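Local structure of ribonucleoside-diphosphate reductase (Pseudomonas aeruginosa, 5IM3) at residues A245-M250 against R291-T296; E174-V179 against T223-M228. The protein probably catalyses the reduction of ribonucleoside diphosphates to deoxyribonucleotides, the precursors of DNA synthesis, and binds the allosteric effector dATP. All blocks are in the same frame, centred on the assembly; numbering follows the deposited sequence.

Contact 1 (A245-M250 against R291-T296); sequences ATHHEM and RDQQFT
His247 and Asp292 mark the closest approach of the two backbones, their CA atoms 8.5 Å apart, and between these two segments only side chains meet. The 245-250 loop bends in a type I beta turn from His247 to Met250, closed by a bond from Met250 N to His247 O, while 291-294 is the end of a 3-10 segment. Just before the turn, Thr246 N and OG1 both make weak hydrogen bonds to Glu249 OE2.

The contact rests on a stack of two flat polar groups. With CG anti to the backbone N (chi1 174°), the His247 ring reaches out to meet Gln293, whose chain is bent at chi2 (-59°) and lays its amide over one ring face, the planes 14° apart. Gln293 OE1 sits above the rim, 3.3 Å from His247 NE2, but the angle is too poor for a hydrogen bond. Asp292 adds its CB, 4.4 Å from His247 NE2, and turns its carboxylate to Gln320 and Tyr254. Histidine suits this buried place: its flat face takes the Gln293 amide while NE2 donates to His289 O, which helps fix the ring's rotation. Glutamine suits its own because a flat amide can stack on the ring while its NE2 is hydrogen-bonded elsewhere. The whole is an amide-on-imidazole stack between two interhelical loops, the second leading into helix 297-307 of the all-alpha region.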
loop_
_atom_site.group_PDB
_atom_site.type_symbol
_atom_site.label_atom_id
_atom_site.label_comp_id
_atom_site.label_asym_id
_atom_site.label_seq_id
_atom_site.Cartn_x
_atom_site.Cartn_y
_atom_site.Cartn_z
ATOM N N ALA A 245 20.328 -10.060 -63.436
ATOM C CA ALA A 245 19.975 -8.794 -64.066
ATOM C C ALA A 245 20.199 -7.650 -63.086
ATOM O O ALA A 245 20.147 -7.840 -61.866
ATOM C CB ALA A 245 18.521 -8.803 -64.550
ATOM N N THR A 246 20.448 -6.461 -63.639
ATOM C CA THR A 246 20.582 -5.231 -62.874
ATOM C C THR A 246 19.277 -4.441 -62.939
ATOM O O THR A 246 18.306 -4.846 -63.583
ATOM C CB THR A 246 21.751 -4.389 -63.397
ATOM O OG1 THR A 246 21.514 -4.030 -64.763
ATOM C CG2 THR A 246 23.061 -5.158 -63.296
ATOM N N HIS A 247 19.257 -3.287 -62.272
ATOM C CA HIS A 247 18.045 -2.480 -62.198
ATOM C C HIS A 247 17.642 -1.939 -63.566
ATOM O O HIS A 247 16.607 -2.336 -64.108
ATOM C CB HIS A 247 18.218 -1.323 -61.215
ATOM C CG HIS A 247 17.063 -0.372 -61.202
ATOM N ND1 HIS A 247 17.177 0.942 -61.604
ATOM C CD2 HIS A 247 15.765 -0.551 -60.858
ATOM C CE1 HIS A 247 16.002 1.535 -61.498
ATOM N NE2 HIS A 247 15.127 0.652 -61.048
ATOM N N HIS A 248 18.437 -1.028 -64.133
ATOM C CA HIS A 248 18.075 -0.442 -65.421
ATOM C C HIS A 248 17.918 -1.495 -66.509
ATOM O O HIS A 248 17.298 -1.218 -67.542
ATOM C CB HIS A 248 19.113 0.599 -65.838
ATOM C CG HIS A 248 19.011 1.884 -65.076
ATOM N ND1 HIS A 248 19.833 2.184 -64.012
ATOM C CD2 HIS A 248 18.174 2.939 -65.214
ATOM C CE1 HIS A 248 19.512 3.373 -63.533
ATOM N NE2 HIS A 248 18.509 3.852 -64.245
ATOM N N GLU A 249 18.464 -2.694 -66.302
ATOM C CA GLU A 249 18.191 -3.806 -67.201
ATOM C C GLU A 249 16.733 -4.246 -67.137
ATOM O O GLU A 249 16.258 -4.918 -68.059
ATOM C CB GLU A 249 19.116 -4.974 -66.858
ATOM C CG GLU A 249 19.442 -5.887 -68.024
ATOM C CD GLU A 249 20.509 -6.908 -67.671
ATOM O OE1 GLU A 249 20.390 -8.073 -68.105
ATOM O OE2 GLU A 249 21.461 -6.545 -66.947
ATOM N N MET A 250 16.012 -3.879 -66.073
ATOM C CA MET A 250 14.588 -4.178 -65.972
ATOM C C MET A 250 13.743 -3.358 -66.932
ATOM O O MET A 250 12.570 -3.689 -67.134
ATOM C CB MET A 250 14.089 -3.931 -64.547
ATOM C CG MET A 250 14.572 -4.939 -63.534
ATOM S SD MET A 250 14.035 -6.612 -63.934
ATOM C CE MET A 250 15.563 -7.251 -64.604
ATOM N N ARG A 291 9.988 2.625 -60.467
ATOM C CA ARG A 291 9.243 2.669 -59.214
ATOM C C ARG A 291 9.753 1.661 -58.193
ATOM O O ARG A 291 9.349 1.732 -57.028
ATOM C CB ARG A 291 7.756 2.451 -59.491
ATOM C CG ARG A 291 7.235 3.369 -60.586
ATOM C CD ARG A 291 5.724 3.438 -60.618
ATOM N NE ARG A 291 5.249 4.158 -61.796
ATOM C CZ ARG A 291 3.989 4.528 -61.990
ATOM N NH1 ARG A 291 3.067 4.255 -61.077
ATOM N NH2 ARG A 291 3.650 5.178 -63.095
ATOM N N ASP A 292 10.635 0.742 -58.591
ATOM C CA ASP A 292 11.310 -0.107 -57.614
ATOM C C ASP A 292 12.212 0.708 -56.698
ATOM O O ASP A 292 12.459 0.310 -55.553
ATOM C CB ASP A 292 12.127 -1.186 -58.328
ATOM C CG ASP A 292 11.284 -2.368 -58.762
ATOM O OD1 ASP A 292 10.046 -2.316 -58.604
ATOM O OD2 ASP A 292 11.862 -3.354 -59.268
ATOM N N GLN A 293 12.715 1.846 -57.179
ATOM C CA GLN A 293 13.576 2.696 -56.368
ATOM C C GLN A 293 12.836 3.345 -55.204
ATOM O O GLN A 293 13.487 3.884 -54.303
ATOM C CB GLN A 293 14.210 3.782 -57.244
ATOM C CG GLN A 293 14.902 3.265 -58.506
ATOM C CD GLN A 293 16.022 2.286 -58.207
ATOM O OE1 GLN A 293 15.774 1.122 -57.897
ATOM N NE2 GLN A 293 17.262 2.756 -58.295
ATOM N N GLN A 294 11.502 3.300 -55.199
ATOM C CA GLN A 294 10.720 3.949 -54.153
ATOM C C GLN A 294 10.754 3.194 -52.832
ATOM O O GLN A 294 10.427 3.777 -51.794
ATOM C CB GLN A 294 9.262 4.098 -54.600
ATOM C CG GLN A 294 9.077 4.846 -55.911
ATOM C CD GLN A 294 7.666 4.733 -56.451
ATOM O OE1 GLN A 294 6.832 4.009 -55.902
ATOM N NE2 GLN A 294 7.390 5.447 -57.537
ATOM N N PHE A 295 11.153 1.926 -52.844
ATOM C CA PHE A 295 10.939 1.048 -51.703
ATOM C C PHE A 295 11.906 1.345 -50.566
ATOM O O PHE A 295 13.116 1.480 -50.779
ATOM C CB PHE A 295 11.083 -0.414 -52.121
ATOM C CG PHE A 295 9.861 -0.978 -52.776
ATOM C CD1 PHE A 295 8.715 -1.216 -52.039
ATOM C CD2 PHE A 295 9.862 -1.283 -54.126
ATOM C CE1 PHE A 295 7.588 -1.740 -52.636
ATOM C CE2 PHE A 295 8.738 -1.806 -54.729
ATOM C CZ PHE A 295 7.600 -2.034 -53.984
ATOM N N THR A 296 11.363 1.441 -49.358
ATOM C CA THR A 296 12.155 1.329 -48.148
ATOM C C THR A 296 12.480 -0.139 -47.887
ATOM O O THR A 296 11.834 -1.049 -48.419
ATOM C CB THR A 296 11.404 1.914 -46.952
ATOM O OG1 THR A 296 10.215 1.146 -46.713
ATOM C CG2 THR A 296 11.019 3.361 -47.215
#

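Contact 2 (E174-V179 against T223-M228); sequences EGLAEV and TARLLM
Arg225 reaches from helix 219-239 to the loop carrying Glu174 and Leu176, joining two parts of the second ATP-cone sequence region: the helix is tied to the loop that links helices 162-173 and 181-190. The side chain is drawn out from CG to NE (chi2 172°, chi3 -168°), a length that carries its guanidinium to Glu174 O although the CA atoms of Arg225 and Glu174 are 9.9 Å apart.

Leu176 comes from the opposite direction and lays CD1 over one guanidinium face, offset toward the rim and 3.7 Å from Arg225 NH1. With CG anti to the carbonyl carbon, Leu176 turns both methyls to the guanidinium, and CD2 lies 4.0 Å from Arg225 NH2. A branched aliphatic residue suits this spot, since a guanidinium face accepts apolar cover while its N-H groups point outward in the plane. Those N-H groups have further acceptors: NH1 also donates to Ala172 O, in helix 162-173, and NH2 to Gln293 O. Glu174 contributes its backbone here, its carboxylate OE1 staying 5.9 Å from Arg225 NH1. The bond from Arg225 NH1 to Glu174 O is 2.8 Å long and lies close to both the guanidinium and carbonyl planes, with an N-H...O angle of 152°.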
loop_
_atom_site.group_PDB
_atom_site.type_symbol
_atom_site.label_atom_id
_atom_site.label_comp_id
_atom_site.label_asym_id
_atom_site.label_seq_id
_atom_site.Cartn_x
_atom_site.Cartn_y
_atom_site.Cartn_z
ATOM N N GLU A 174 21.618 6.006 -56.598
ATOM C CA GLU A 174 21.143 6.988 -57.561
ATOM C C GLU A 174 20.033 7.846 -56.965
ATOM O O GLU A 174 19.085 7.331 -56.365
ATOM C CB GLU A 174 20.647 6.266 -58.813
ATOM C CG GLU A 174 20.143 7.176 -59.914
ATOM C CD GLU A 174 19.682 6.398 -61.129
ATOM O OE1 GLU A 174 19.636 5.152 -61.048
ATOM O OE2 GLU A 174 19.370 7.027 -62.162
ATOM N N GLY A 175 20.159 9.160 -57.130
ATOM C CA GLY A 175 19.109 10.079 -56.740
ATOM C C GLY A 175 18.942 10.287 -55.254
ATOM O O GLY A 175 17.918 10.834 -54.837
ATOM N N LEU A 176 19.910 9.874 -54.440
ATOM C CA LEU A 176 19.824 9.999 -52.992
ATOM C C LEU A 176 20.974 10.849 -52.477
ATOM O O LEU A 176 22.089 10.785 -53.003
ATOM C CB LEU A 176 19.843 8.620 -52.317
ATOM C CG LEU A 176 18.675 7.703 -52.682
ATOM C CD1 LEU A 176 18.848 6.331 -52.049
ATOM C CD2 LEU A 176 17.348 8.323 -52.262
ATOM N N ALA A 177 20.695 11.645 -51.450
ATOM C CA ALA A 177 21.663 12.577 -50.891
ATOM C C ALA A 177 22.377 11.963 -49.693
ATOM O O ALA A 177 21.841 11.093 -49.003
ATOM C CB ALA A 177 20.977 13.878 -50.470
ATOM N N GLU A 178 23.599 12.436 -49.452
ATOM C CA GLU A 178 24.401 12.001 -48.307
ATOM C C GLU A 178 24.570 10.483 -48.280
ATOM O O GLU A 178 24.649 9.872 -47.213
ATOM C CB GLU A 178 23.795 12.498 -46.991
ATOM C CG GLU A 178 23.981 13.988 -46.746
ATOM C CD GLU A 178 25.429 14.355 -46.468
ATOM O OE1 GLU A 178 26.182 13.481 -45.986
ATOM O OE2 GLU A 178 25.819 15.515 -46.733
ATOM N N VAL A 179 24.631 9.863 -49.456
ATOM C CA VAL A 179 24.925 8.441 -49.583
ATOM C C VAL A 179 26.225 8.291 -50.357
ATOM O O VAL A 179 26.447 8.981 -51.357
ATOM C CB VAL A 179 23.782 7.669 -50.277
ATOM C CG1 VAL A 179 22.535 7.672 -49.400
ATOM C CG2 VAL A 179 23.486 8.262 -51.649
ATOM N N THR A 223 19.459 0.185 -49.143
ATOM C CA THR A 223 19.408 -1.195 -48.673
ATOM C C THR A 223 18.382 -2.003 -49.457
ATOM O O THR A 223 18.646 -3.149 -49.842
ATOM C CB THR A 223 19.085 -1.223 -47.179
ATOM O OG1 THR A 223 19.983 -0.355 -46.476
ATOM C CG2 THR A 223 19.222 -2.631 -46.628
ATOM N N ALA A 224 17.208 -1.420 -49.712
ATOM C CA ALA A 224 16.177 -2.126 -50.467
ATOM C C ALA A 224 16.616 -2.374 -51.904
ATOM O O ALA A 224 16.380 -3.455 -52.454
ATOM C CB ALA A 224 14.872 -1.331 -50.440
ATOM N N ARG A 225 17.258 -1.384 -52.529
ATOM C CA ARG A 225 17.668 -1.536 -53.920
ATOM C C ARG A 225 18.736 -2.611 -54.075
ATOM O O ARG A 225 18.777 -3.296 -55.104
ATOM C CB ARG A 225 18.160 -0.197 -54.463
ATOM C CG ARG A 225 17.073 0.860 -54.499
ATOM C CD ARG A 225 17.621 2.224 -54.854
ATOM N NE ARG A 225 16.642 3.277 -54.613
ATOM C CZ ARG A 225 16.845 4.564 -54.875
ATOM N NH1 ARG A 225 17.997 4.973 -55.394
ATOM N NH2 ARG A 225 15.891 5.446 -54.616
ATOM N N LEU A 226 19.593 -2.785 -53.068
ATOM C CA LEU A 226 20.585 -3.852 -53.119
ATOM C C LEU A 226 19.932 -5.220 -52.967
ATOM O O LEU A 226 20.260 -6.157 -53.706
ATOM C CB LEU A 226 21.644 -3.632 -52.038
ATOM C CG LEU A 226 22.487 -2.361 -52.197
ATOM C CD1 LEU A 226 23.348 -2.118 -50.964
ATOM C CD2 LEU A 226 23.351 -2.442 -53.447
ATOM N N LEU A 227 19.003 -5.356 -52.017
ATOM C CA LEU A 227 18.291 -6.618 -51.843
ATOM C C LEU A 227 17.538 -7.016 -53.105
ATOM O O LEU A 227 17.365 -8.210 -53.376
ATOM C CB LEU A 227 17.322 -6.511 -50.663
ATOM C CG LEU A 227 16.410 -7.715 -50.408
ATOM C CD1 LEU A 227 17.230 -8.972 -50.144
ATOM C CD2 LEU A 227 15.465 -7.428 -49.245
ATOM N N MET A 228 17.079 -6.034 -53.884
ATOM C CA MET A 228 16.336 -6.329 -55.103
ATOM C C MET A 228 17.145 -7.189 -56.065
ATOM O O MET A 228 16.567 -7.919 -56.880
ATOM C CB MET A 228 15.930 -5.022 -55.781
ATOM C CG MET A 228 14.833 -5.168 -56.820
ATOM S SD MET A 228 13.196 -5.295 -56.077
ATOM C CE MET A 228 13.037 -3.649 -55.376
#

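In the fold
The two contacts lie side by side, their centres about 10 Å apart, and follow one another along the chain, contact 2 closing before contact 1 opens. Several residue pairs tie them together. Arg225 of contact 2 gives its NH2 to Gln293 O of contact 1 at 2.9 Å, so one guanidinium grips the 174-179 loop and the 291-296 segment at once. His248 CE1 packs against Glu174 OE1 at 3.1 Å, bringing the 245-250 turn against the other loop. Ala224 CB packs against Phe295 O, 3.3 Å away. Together they bring helix 219-239 and the 174-179 loop, in the second ATP-cone sequence range, against the loops before helices 250-267 and 297-307, away from the annotated dATP sites.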